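Local coordinates for RTX toxin (Vibrio vulnificus CMCP6, PDB 6A8J), which probably acts as an endopeptidase domain of a secreted bacterial toxin that inactivates the small GTPases Ras and Rap1, at residues Asp270-Gly275 and Asp300-Leu305; Gly317-Asn322 and Val464-Gln469; Ile336-Leu341 and Val432-Lys437; His340-Leu345 and Lys368-Asp373. All blocks are in the same frame, centred on the assembly; numbering follows the deposited sequence.

Contact 1 (Asp270-Gly275 and Asp300-Leu305); sequences DRRYSG and DDRKGL
Arg272 reaches across from the end of helix 266-273 to the turn that leads into strand 304-309. Its NH2 gives a weak hydrogen bond to Asp301 O (3.3 Å), which lies at the edge of the guanidinium. The N-H points fairly straight at it (158°), so length is what weakens the bond. Arg302 comes from the opposite direction. Its NE sits over one face of the Arg272 guanidinium, 4.0 Å from Arg272 NH2, and the two guanidinium planes are 26° apart. Tyr273 meets the Arg302 guanidinium at its edge: Tyr273 OH is 3.5 Å from Arg302 NE, and ring and guanidinium are turned against each other.

One step out, the side chains of Arg272 and Tyr273 run together. Arg272 CG lies over one ring face of Tyr273, and Tyr273 OH lies over the Arg272 guanidinium. Arg272 is extended, with CG trans to the backbone N (chi1 -166°), which carries its tip to the turn. Asp458 forms a salt bridge with Arg272 NH1. Leu281 of helix 276-287 packs against both Tyr273 and Arg302, and Trp269 meets the Tyr273 ring.

Two like charges thus lie close here. Across the two segments, one weak bond and van der Waals contact of the flat groups join the parts. The carboxylate of Asp458 probably makes the closeness of the two arginines tolerable.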
# COMPACT_ATOMS: atom_id res chain seq x y z
N ASP A 270 17.84 -12.94 -18.79
CA ASP A 270 17.45 -13.96 -19.77
C ASP A 270 18.66 -14.69 -20.34
O ASP A 270 18.55 -15.83 -20.78
CB ASP A 270 16.64 -13.33 -20.90
CG ASP A 270 15.16 -13.25 -20.58
OD1 ASP A 270 14.68 -14.07 -19.78
OD2 ASP A 270 14.48 -12.36 -21.14
N ARG A 271 19.82 -14.03 -20.34
CA ARG A 271 21.04 -14.65 -20.84
C ARG A 271 21.63 -15.60 -19.81
O ARG A 271 22.42 -16.49 -20.15
CB ARG A 271 22.07 -13.59 -21.21
CG ARG A 271 21.79 -12.88 -22.53
CD ARG A 271 23.05 -12.83 -23.38
NE ARG A 271 24.19 -12.31 -22.63
CZ ARG A 271 25.46 -12.54 -22.95
NH1 ARG A 271 25.76 -13.28 -24.00
NH2 ARG A 271 26.43 -12.02 -22.21
N ARG A 272 21.25 -15.41 -18.55
CA ARG A 272 21.85 -16.17 -17.45
C ARG A 272 20.92 -17.26 -16.92
O ARG A 272 21.39 -18.27 -16.40
CB ARG A 272 22.24 -15.21 -16.32
CG ARG A 272 23.15 -15.83 -15.27
CD ARG A 272 23.44 -14.85 -14.15
NE ARG A 272 24.36 -15.41 -13.16
CZ ARG A 272 24.68 -14.81 -12.02
NH1 ARG A 272 24.14 -13.63 -11.71
NH2 ARG A 272 25.52 -15.39 -11.18
N TYR A 273 19.61 -17.05 -17.04
CA TYR A 273 18.65 -17.99 -16.48
C TYR A 273 17.61 -18.45 -17.50
O TYR A 273 16.57 -18.99 -17.12
CB TYR A 273 17.95 -17.36 -15.27
CG TYR A 273 18.92 -16.86 -14.22
CD1 TYR A 273 19.77 -17.73 -13.56
CD2 TYR A 273 18.98 -15.51 -13.89
CE1 TYR A 273 20.65 -17.28 -12.60
CE2 TYR A 273 19.86 -15.05 -12.93
CZ TYR A 273 20.69 -15.94 -12.29
OH TYR A 273 21.57 -15.49 -11.34
N SER A 274 17.89 -18.25 -18.78
CA SER A 274 17.01 -18.72 -19.84
C SER A 274 17.82 -19.18 -21.05
O SER A 274 18.92 -18.68 -21.29
CB SER A 274 16.02 -17.63 -20.25
OG SER A 274 15.19 -17.26 -19.17
N GLY A 275 17.28 -20.13 -21.80
CA GLY A 275 17.96 -20.66 -22.96
C GLY A 275 19.21 -21.44 -22.58
O GLY A 275 19.13 -22.44 -21.87
N ASP A 300 26.53 -19.72 -5.82
CA ASP A 300 27.80 -19.42 -6.47
C ASP A 300 27.75 -18.03 -7.10
O ASP A 300 27.26 -17.87 -8.22
CB ASP A 300 28.13 -20.48 -7.52
CG ASP A 300 29.55 -20.35 -8.05
OD1 ASP A 300 30.41 -19.83 -7.32
OD2 ASP A 300 29.79 -20.78 -9.20
N ASP A 301 28.26 -17.04 -6.37
CA ASP A 301 28.13 -15.63 -6.74
C ASP A 301 26.67 -15.28 -6.98
O ASP A 301 26.31 -14.72 -8.02
CB ASP A 301 28.98 -15.30 -7.97
CG ASP A 301 29.19 -13.80 -8.14
OD1 ASP A 301 28.47 -13.00 -7.51
OD2 ASP A 301 30.09 -13.41 -8.92
N ARG A 302 25.82 -15.63 -6.02
CA ARG A 302 24.42 -15.23 -6.04
C ARG A 302 24.03 -14.75 -4.65
O ARG A 302 24.29 -15.42 -3.65
CB ARG A 302 23.53 -16.39 -6.50
CG ARG A 302 23.75 -16.77 -7.95
CD ARG A 302 22.75 -17.80 -8.44
NE ARG A 302 23.07 -18.26 -9.79
CZ ARG A 302 23.86 -19.29 -10.06
NH1 ARG A 302 24.42 -19.98 -9.07
NH2 ARG A 302 24.10 -19.64 -11.31
N LYS A 303 23.40 -13.58 -4.59
CA LYS A 303 23.11 -12.91 -3.33
C LYS A 303 22.20 -13.72 -2.41
O LYS A 303 22.21 -13.52 -1.20
CB LYS A 303 22.50 -11.54 -3.60
CG LYS A 303 21.38 -11.56 -4.63
CD LYS A 303 21.39 -10.30 -5.48
CE LYS A 303 21.09 -9.07 -4.66
NZ LYS A 303 21.07 -7.84 -5.51
N GLY A 304 21.40 -14.62 -2.99
CA GLY A 304 20.50 -15.42 -2.19
C GLY A 304 19.74 -16.50 -2.94
O GLY A 304 20.13 -16.90 -4.04
N LEU A 305 18.66 -16.98 -2.33
CA LEU A 305 17.84 -18.03 -2.91
C LEU A 305 16.37 -17.63 -2.97
O LEU A 305 15.86 -16.98 -2.05
CB LEU A 305 17.97 -19.33 -2.10
CG LEU A 305 19.34 -20.00 -2.08
CD1 LEU A 305 19.30 -21.29 -1.29
CD2 LEU A 305 19.82 -20.25 -3.50

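Contact 2 (Gly317-Asn322 and Val464-Gln469); sequences GLRFVN and VSDSNQ
Arg319 on helix 316-323 carries the polar half of this contact with the loop 464-469. Its NH1 donates a hydrogen bond to Asn468 OD1 (3.0 Å, N-H...O angle 151°). The guanidinium and amide planes are nearly parallel, 11° apart, but the bond leaves both planes at a tilt. Arg319 NH2 lies 2.9 Å from Ser465 O, which sits at the guanidinium edge. A bend at chi3 (52°) turns the guanidinium toward this type I turn, Ser465 to Asn468. The Asp466 carboxylate acts on Arg319 by charge and not by a directed bond: Asp466 OD1 is 4.3 Å from Arg319 NH2 and well out of the guanidinium plane.

The apolar half lies beside it. Phe320 CD2 is 4.3 Å from Val464 CG2, and the ring edge also meets Asn468 OD1. On the turn of helix before, Gly317 N approaches Val464 CG1 at 4.0 Å.

Asn316 at the helix start strengthens the polar side, bonding to Arg319 NH2 and to Val464 O. Phe320 packs edge-to-face on Phe470 and against Val291 and Leu295 of helix 291-298. Helix 316-323 thus lies between the link joining strands 461-464 and 470-473 and, through Leu318 and Val321, the central sheet.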
# COMPACT_ATOMS: atom_id res chain seq x y z
N GLY A 317 9.52 -25.50 1.02
CA GLY A 317 10.38 -24.37 1.30
C GLY A 317 10.48 -24.10 2.79
O GLY A 317 11.58 -23.98 3.33
N LEU A 318 9.33 -24.01 3.45
CA LEU A 318 9.28 -23.77 4.89
C LEU A 318 9.87 -24.94 5.67
O LEU A 318 10.37 -24.76 6.78
CB LEU A 318 7.84 -23.51 5.33
CG LEU A 318 7.21 -22.20 4.88
CD1 LEU A 318 5.73 -22.17 5.19
CD2 LEU A 318 7.91 -21.02 5.54
N ARG A 319 9.81 -26.13 5.08
CA ARG A 319 10.36 -27.32 5.72
C ARG A 319 11.87 -27.39 5.56
O ARG A 319 12.59 -27.74 6.50
CB ARG A 319 9.71 -28.58 5.15
CG ARG A 319 10.28 -29.87 5.69
CD ARG A 319 9.71 -31.07 4.95
NE ARG A 319 9.87 -30.93 3.51
CZ ARG A 319 10.97 -31.25 2.84
NH1 ARG A 319 12.03 -31.72 3.49
NH2 ARG A 319 11.03 -31.09 1.53
N PHE A 320 12.35 -27.07 4.36
CA PHE A 320 13.78 -27.12 4.07
C PHE A 320 14.56 -26.09 4.89
O PHE A 320 15.63 -26.40 5.42
CB PHE A 320 14.03 -26.88 2.57
CG PHE A 320 15.49 -26.86 2.20
CD1 PHE A 320 16.18 -25.66 2.12
CD2 PHE A 320 16.16 -28.03 1.93
CE1 PHE A 320 17.51 -25.63 1.78
CE2 PHE A 320 17.50 -28.01 1.59
CZ PHE A 320 18.18 -26.81 1.51
N VAL A 321 14.02 -24.89 4.98
CA VAL A 321 14.67 -23.80 5.71
C VAL A 321 14.80 -24.13 7.20
O VAL A 321 15.81 -23.84 7.82
CB VAL A 321 13.90 -22.48 5.54
CG1 VAL A 321 14.44 -21.41 6.47
CG2 VAL A 321 13.99 -22.01 4.09
N ASN A 322 13.77 -24.77 7.75
CA ASN A 322 13.76 -25.11 9.17
C ASN A 322 14.72 -26.26 9.49
O ASN A 322 15.46 -26.20 10.47
CB ASN A 322 12.34 -25.47 9.61
CG ASN A 322 12.15 -25.35 11.12
OD1 ASN A 322 13.11 -25.39 11.88
ND2 ASN A 322 10.90 -25.20 11.54
N VAL A 464 12.16 -26.96 -4.46
CA VAL A 464 12.75 -28.07 -3.71
C VAL A 464 11.70 -29.17 -3.49
O VAL A 464 10.57 -28.89 -3.11
CB VAL A 464 13.33 -27.59 -2.36
CG1 VAL A 464 12.32 -26.74 -1.61
CG2 VAL A 464 13.79 -28.77 -1.52
N SER A 465 12.09 -30.41 -3.74
CA SER A 465 11.18 -31.54 -3.60
C SER A 465 11.18 -32.09 -2.18
O SER A 465 11.76 -31.50 -1.27
CB SER A 465 11.55 -32.65 -4.59
OG SER A 465 12.84 -33.17 -4.32
N ASP A 466 10.51 -33.23 -2.00
CA ASP A 466 10.46 -33.88 -0.69
C ASP A 466 11.78 -34.58 -0.38
O ASP A 466 12.03 -34.96 0.76
CB ASP A 466 9.30 -34.89 -0.64
CG ASP A 466 7.95 -34.24 -0.88
OD1 ASP A 466 7.81 -33.04 -0.57
OD2 ASP A 466 7.03 -34.93 -1.36
N SER A 467 12.61 -34.75 -1.41
CA SER A 467 13.91 -35.37 -1.25
C SER A 467 15.01 -34.32 -1.11
O SER A 467 16.19 -34.61 -1.28
CB SER A 467 14.21 -36.30 -2.43
OG SER A 467 15.51 -36.86 -2.32
N ASN A 468 14.59 -33.09 -0.80
CA ASN A 468 15.50 -31.95 -0.68
C ASN A 468 16.35 -31.74 -1.93
O ASN A 468 17.54 -31.41 -1.84
CB ASN A 468 16.40 -32.11 0.55
CG ASN A 468 15.63 -32.01 1.85
OD1 ASN A 468 14.56 -31.42 1.91
ND2 ASN A 468 16.18 -32.61 2.91
N GLN A 469 15.74 -31.93 -3.09
CA GLN A 469 16.42 -31.73 -4.37
C GLN A 469 15.96 -30.45 -5.04
O GLN A 469 14.77 -30.26 -5.28
CB GLN A 469 16.19 -32.93 -5.29
CG GLN A 469 17.01 -34.16 -4.93
CD GLN A 469 18.48 -33.99 -5.24
OE1 GLN A 469 18.88 -33.10 -6.00
NE2 GLN A 469 19.31 -34.84 -4.64

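Contact 3 (Ile336-Leu341 and Val432-Lys437); sequences IGLEHL and VAIYGK
Glu339 lays its side chain across Tyr435 at about a right angle, with Glu339 CG 3.6 Å from Tyr435 CD1. The carboxylate and ring planes are 57° apart, and Glu339 OE2 lies at the ring edge. The other oxygen, Glu339 OE1, accepts a hydrogen bond from Gly436 N (2.9 Å, N-H...O angle 161°), met nearly along the C-O axis. The side chain is extended, with CG trans to the backbone N (chi1 -163°), and this takes OE1 past Tyr435 to Gly436. Contact with the ring and the bond to Gly436 together fix the carboxylate.

Behind it, strands 333-338 and 430-436 run parallel. Gly337 N bonds to Val432 O, Ile434 N to Gly337 O (2.8 Å), and Glu339 N to Ile434 O (3.2 Å). The chain then turns its corner.

On one face of the sheet, Leu338 and Ile434 run alongside each other in the same sense, Leu338 CD2 4.1 Å from Ile434 CD1. Ile434 CG2 also touches the edge of the His340 ring, 3.8 Å from CE1. His340 NE2 hydrogen-bonds Glu309, at the end of strand 304-309. Helix 316-323 covers this face, with Leu318 on Leu338 and Val321 on Ile336 and Val432. On the other face Ala433 packs on Leu390, which Tyr435 also touches.

These are the two central strands of a four-stranded parallel sheet in an alpha/beta fold. Glu339, His340 and Glu309 gather at the C-terminal ends of its strands, with His439 touching Glu339. Alpha/beta enzymes commonly keep their active sites at that edge.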
# COMPACT_ATOMS: atom_id res chain seq x y z
N ILE A 336 16.46 -15.02 6.56
CA ILE A 336 15.38 -15.85 6.04
C ILE A 336 14.16 -15.00 5.71
O ILE A 336 13.57 -14.37 6.59
CB ILE A 336 14.98 -16.94 7.05
CG1 ILE A 336 16.19 -17.82 7.39
CG2 ILE A 336 13.84 -17.78 6.49
CD1 ILE A 336 15.93 -18.80 8.51
N GLY A 337 13.77 -14.98 4.44
CA GLY A 337 12.68 -14.14 3.99
C GLY A 337 11.36 -14.88 3.85
O GLY A 337 11.29 -15.94 3.22
N LEU A 338 10.30 -14.31 4.42
CA LEU A 338 8.97 -14.90 4.34
C LEU A 338 7.97 -13.92 3.74
O LEU A 338 7.83 -12.79 4.21
CB LEU A 338 8.50 -15.35 5.72
CG LEU A 338 9.34 -16.41 6.44
CD1 LEU A 338 8.73 -16.75 7.79
CD2 LEU A 338 9.49 -17.66 5.58
N GLU A 339 7.26 -14.36 2.70
CA GLU A 339 6.22 -13.55 2.10
C GLU A 339 4.91 -13.75 2.86
O GLU A 339 3.90 -13.10 2.57
CB GLU A 339 6.04 -13.92 0.62
CG GLU A 339 5.27 -12.88 -0.20
CD GLU A 339 4.83 -13.41 -1.55
OE1 GLU A 339 5.01 -14.62 -1.80
OE2 GLU A 339 4.30 -12.62 -2.36
N HIS A 340 4.94 -14.64 3.84
CA HIS A 340 3.75 -14.99 4.61
C HIS A 340 3.34 -13.89 5.58
O HIS A 340 2.20 -13.87 6.06
CB HIS A 340 3.99 -16.30 5.37
CG HIS A 340 4.45 -17.43 4.51
ND1 HIS A 340 5.73 -17.50 4.00
CD2 HIS A 340 3.80 -18.53 4.06
CE1 HIS A 340 5.85 -18.60 3.28
NE2 HIS A 340 4.70 -19.24 3.29
N LEU A 341 4.25 -12.97 5.88
CA LEU A 341 3.99 -11.93 6.85
C LEU A 341 4.13 -10.53 6.26
O LEU A 341 4.96 -10.29 5.39
CB LEU A 341 4.92 -12.08 8.06
CG LEU A 341 4.95 -13.45 8.72
CD1 LEU A 341 5.99 -13.48 9.84
CD2 LEU A 341 3.58 -13.83 9.25
N VAL A 432 17.67 -16.60 2.12
CA VAL A 432 16.74 -17.57 1.55
C VAL A 432 15.31 -17.05 1.71
O VAL A 432 14.74 -17.10 2.80
CB VAL A 432 16.86 -18.95 2.21
CG1 VAL A 432 15.83 -19.91 1.62
CG2 VAL A 432 18.26 -19.50 2.04
N ALA A 433 14.75 -16.54 0.62
CA ALA A 433 13.40 -16.00 0.64
C ALA A 433 12.41 -17.03 0.10
O ALA A 433 12.71 -17.78 -0.82
CB ALA A 433 13.33 -14.72 -0.17
N ILE A 434 11.22 -17.06 0.70
CA ILE A 434 10.17 -17.97 0.27
C ILE A 434 8.96 -17.20 -0.23
O ILE A 434 8.25 -16.56 0.54
CB ILE A 434 9.75 -18.92 1.41
CG1 ILE A 434 10.94 -19.74 1.89
CG2 ILE A 434 8.63 -19.84 0.95
CD1 ILE A 434 10.62 -20.65 3.05
N TYR A 435 8.74 -17.26 -1.54
CA TYR A 435 7.62 -16.59 -2.17
C TYR A 435 6.64 -17.59 -2.75
O TYR A 435 6.94 -18.78 -2.86
CB TYR A 435 8.10 -15.65 -3.28
CG TYR A 435 8.74 -14.36 -2.80
CD1 TYR A 435 7.97 -13.23 -2.59
CD2 TYR A 435 10.10 -14.27 -2.58
CE1 TYR A 435 8.54 -12.04 -2.16
CE2 TYR A 435 10.68 -13.09 -2.16
CZ TYR A 435 9.89 -11.98 -1.95
OH TYR A 435 10.46 -10.80 -1.52
N GLY A 436 5.45 -17.11 -3.12
CA GLY A 436 4.55 -17.90 -3.93
C GLY A 436 5.01 -17.77 -5.37
O GLY A 436 5.69 -16.81 -5.71
N LYS A 437 4.63 -18.73 -6.21
CA LYS A 437 5.07 -18.70 -7.61
C LYS A 437 4.40 -17.58 -8.41
O LYS A 437 4.65 -17.43 -9.60
CB LYS A 437 4.80 -20.05 -8.28
CG LYS A 437 5.62 -21.19 -7.71
CD LYS A 437 5.48 -22.45 -8.55
CE LYS A 437 5.98 -22.23 -9.97
NZ LYS A 437 5.81 -23.44 -10.81

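Contact 4 (His340-Leu345 and Lys368-Asp373); sequences HLRSDL and KTKHLD
His340 presents one face of its imidazole to Leu372, whose CD2 lies 4.1 Å above the ring plane, away from the ring centre. The other methyl, Leu372 CD1, packs on His340 CB at 4.0 Å. The backbone of His340 meets a different partner. Its carbonyl O lies alongside the aliphatic part of Lys370, 3.2 Å from CG and close to CD and CE as well. Lys370 is bent at chi2 (-62°), and beyond the bend its chain runs straight on past this oxygen.

Leu341 follows. Its CD2 and Leu372 CD1 meet tip to tip at 3.9 Å. The same Leu341 CD2 touches Lys370 CG at 4.1 Å, where the two side chains pass one another head to tail. Leu341 is buried and also packs on Met366 of helix 361-369 and Ile350 of helix 343-356.

Arg342, the N-cap residue of helix 343-356, comes last. Its NH1 lies 4.4 Å from Lys370 NZ, which approaches near the guanidinium plane, at the edge. Both cations turn to Asp200: Arg342 NH1 forms a salt bridge with it, and Lys370 NZ a long, weak ion pair. Arg342 NH2 also bonds to Ser394 O.

Between the two segments themselves, the join is chiefly apolar. The leucines and the lysine methylenes seal the corner after strand 333-338 against the turn that leaves helix 361-369. Asp200 lies near both positive ends, firmly paired with Arg342 and weakly with Lys370, and probably offsets part of their charge.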
# COMPACT_ATOMS: atom_id res chain seq x y z
N HIS A 340 4.94 -14.64 3.84
CA HIS A 340 3.75 -14.99 4.61
C HIS A 340 3.34 -13.89 5.58
O HIS A 340 2.20 -13.87 6.06
CB HIS A 340 3.99 -16.30 5.37
CG HIS A 340 4.45 -17.43 4.51
ND1 HIS A 340 5.73 -17.50 4.00
CD2 HIS A 340 3.80 -18.53 4.06
CE1 HIS A 340 5.85 -18.60 3.28
NE2 HIS A 340 4.70 -19.24 3.29
N LEU A 341 4.25 -12.97 5.88
CA LEU A 341 3.99 -11.93 6.85
C LEU A 341 4.13 -10.53 6.26
O LEU A 341 4.96 -10.29 5.39
CB LEU A 341 4.92 -12.08 8.06
CG LEU A 341 4.95 -13.45 8.72
CD1 LEU A 341 5.99 -13.48 9.84
CD2 LEU A 341 3.58 -13.83 9.25
N ARG A 342 3.30 -9.60 6.74
CA ARG A 342 3.37 -8.21 6.30
C ARG A 342 4.38 -7.41 7.11
O ARG A 342 4.32 -7.39 8.34
CB ARG A 342 1.98 -7.56 6.37
CG ARG A 342 1.07 -7.94 5.22
CD ARG A 342 -0.34 -7.41 5.40
NE ARG A 342 -1.15 -7.60 4.20
CZ ARG A 342 -1.73 -8.74 3.86
NH1 ARG A 342 -1.60 -9.81 4.62
NH2 ARG A 342 -2.45 -8.81 2.74
N SER A 343 5.30 -6.76 6.41
CA SER A 343 6.46 -6.12 7.03
C SER A 343 6.15 -5.05 8.06
O SER A 343 6.84 -4.94 9.08
CB SER A 343 7.35 -5.52 5.93
OG SER A 343 8.55 -4.99 6.47
N ASP A 344 5.12 -4.25 7.81
CA ASP A 344 4.84 -3.08 8.65
C ASP A 344 4.53 -3.41 10.11
O ASP A 344 4.82 -2.62 11.00
CB ASP A 344 3.69 -2.26 8.05
CG ASP A 344 4.18 -1.08 7.23
OD1 ASP A 344 5.33 -0.63 7.45
OD2 ASP A 344 3.42 -0.60 6.37
N LEU A 345 3.94 -4.58 10.35
CA LEU A 345 3.60 -4.96 11.72
C LEU A 345 4.37 -6.18 12.22
O LEU A 345 4.71 -6.26 13.40
CB LEU A 345 2.10 -5.23 11.84
CG LEU A 345 1.21 -4.02 12.14
CD1 LEU A 345 -0.17 -4.47 12.57
CD2 LEU A 345 1.85 -3.13 13.20
N LYS A 368 -0.14 -18.46 13.75
CA LYS A 368 -1.25 -19.40 13.73
C LYS A 368 -2.11 -19.20 12.49
O LYS A 368 -2.62 -20.16 11.91
CB LYS A 368 -2.10 -19.25 14.99
CG LYS A 368 -3.24 -20.26 15.10
CD LYS A 368 -4.03 -20.07 16.39
CE LYS A 368 -5.13 -21.11 16.52
NZ LYS A 368 -6.09 -21.04 15.39
N THR A 369 -2.25 -17.95 12.07
CA THR A 369 -3.03 -17.60 10.89
C THR A 369 -2.37 -18.12 9.62
O THR A 369 -3.02 -18.73 8.77
CB THR A 369 -3.22 -16.08 10.77
OG1 THR A 369 -3.75 -15.56 12.00
CG2 THR A 369 -4.16 -15.75 9.63
N LYS A 370 -1.06 -17.89 9.50
CA LYS A 370 -0.32 -18.26 8.30
C LYS A 370 0.23 -19.68 8.37
O LYS A 370 1.01 -20.09 7.50
CB LYS A 370 0.82 -17.27 8.06
CG LYS A 370 0.35 -15.84 7.84
CD LYS A 370 -0.53 -15.74 6.60
CE LYS A 370 -1.02 -14.33 6.39
NZ LYS A 370 -1.83 -14.20 5.14
N HIS A 371 -0.17 -20.41 9.40
CA HIS A 371 0.25 -21.80 9.59
C HIS A 371 1.77 -21.95 9.59
O HIS A 371 2.31 -22.85 8.94
CB HIS A 371 -0.37 -22.70 8.52
CG HIS A 371 -1.86 -22.61 8.44
ND1 HIS A 371 -2.70 -23.29 9.30
CD2 HIS A 371 -2.67 -21.92 7.61
CE1 HIS A 371 -3.95 -23.02 9.00
NE2 HIS A 371 -3.96 -22.19 7.97
N LEU A 372 2.45 -21.07 10.31
CA LEU A 372 3.90 -21.11 10.39
C LEU A 372 4.36 -21.78 11.68
O LEU A 372 3.85 -21.48 12.76
CB LEU A 372 4.49 -19.69 10.31
CG LEU A 372 4.33 -18.97 8.97
CD1 LEU A 372 4.86 -17.55 9.06
CD2 LEU A 372 5.03 -19.74 7.87
N ASP A 373 5.32 -22.69 11.56
CA ASP A 373 5.87 -23.37 12.73
C ASP A 373 6.69 -22.42 13.59
O ASP A 373 7.51 -21.66 13.08
CB ASP A 373 6.74 -24.56 12.30
CG ASP A 373 5.92 -25.72 11.76
OD1 ASP A 373 5.50 -26.57 12.57
OD2 ASP A 373 5.71 -25.78 10.53

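Overall arrangement
Going from the N terminus, contact 1 comes first. It closes a short, mostly helical excursion through helices 276-287 and 291-298, and delivers the chain to the edge strand 304-309. Contact 2 opens next, on the following helix, and closes only near the C terminus. Within its long span lies contact 3, which brings strand 430-436 beside strand 333-338. Contact 4 starts from the same corner as contact 3, sharing His340 and Leu341, and closes sooner, within its span. No two loops cross. Leu305 ties contact 1 to contact 3 through the sheet, while Leu318 joins contact 2 to contacts 3 and 4 from the covering helix.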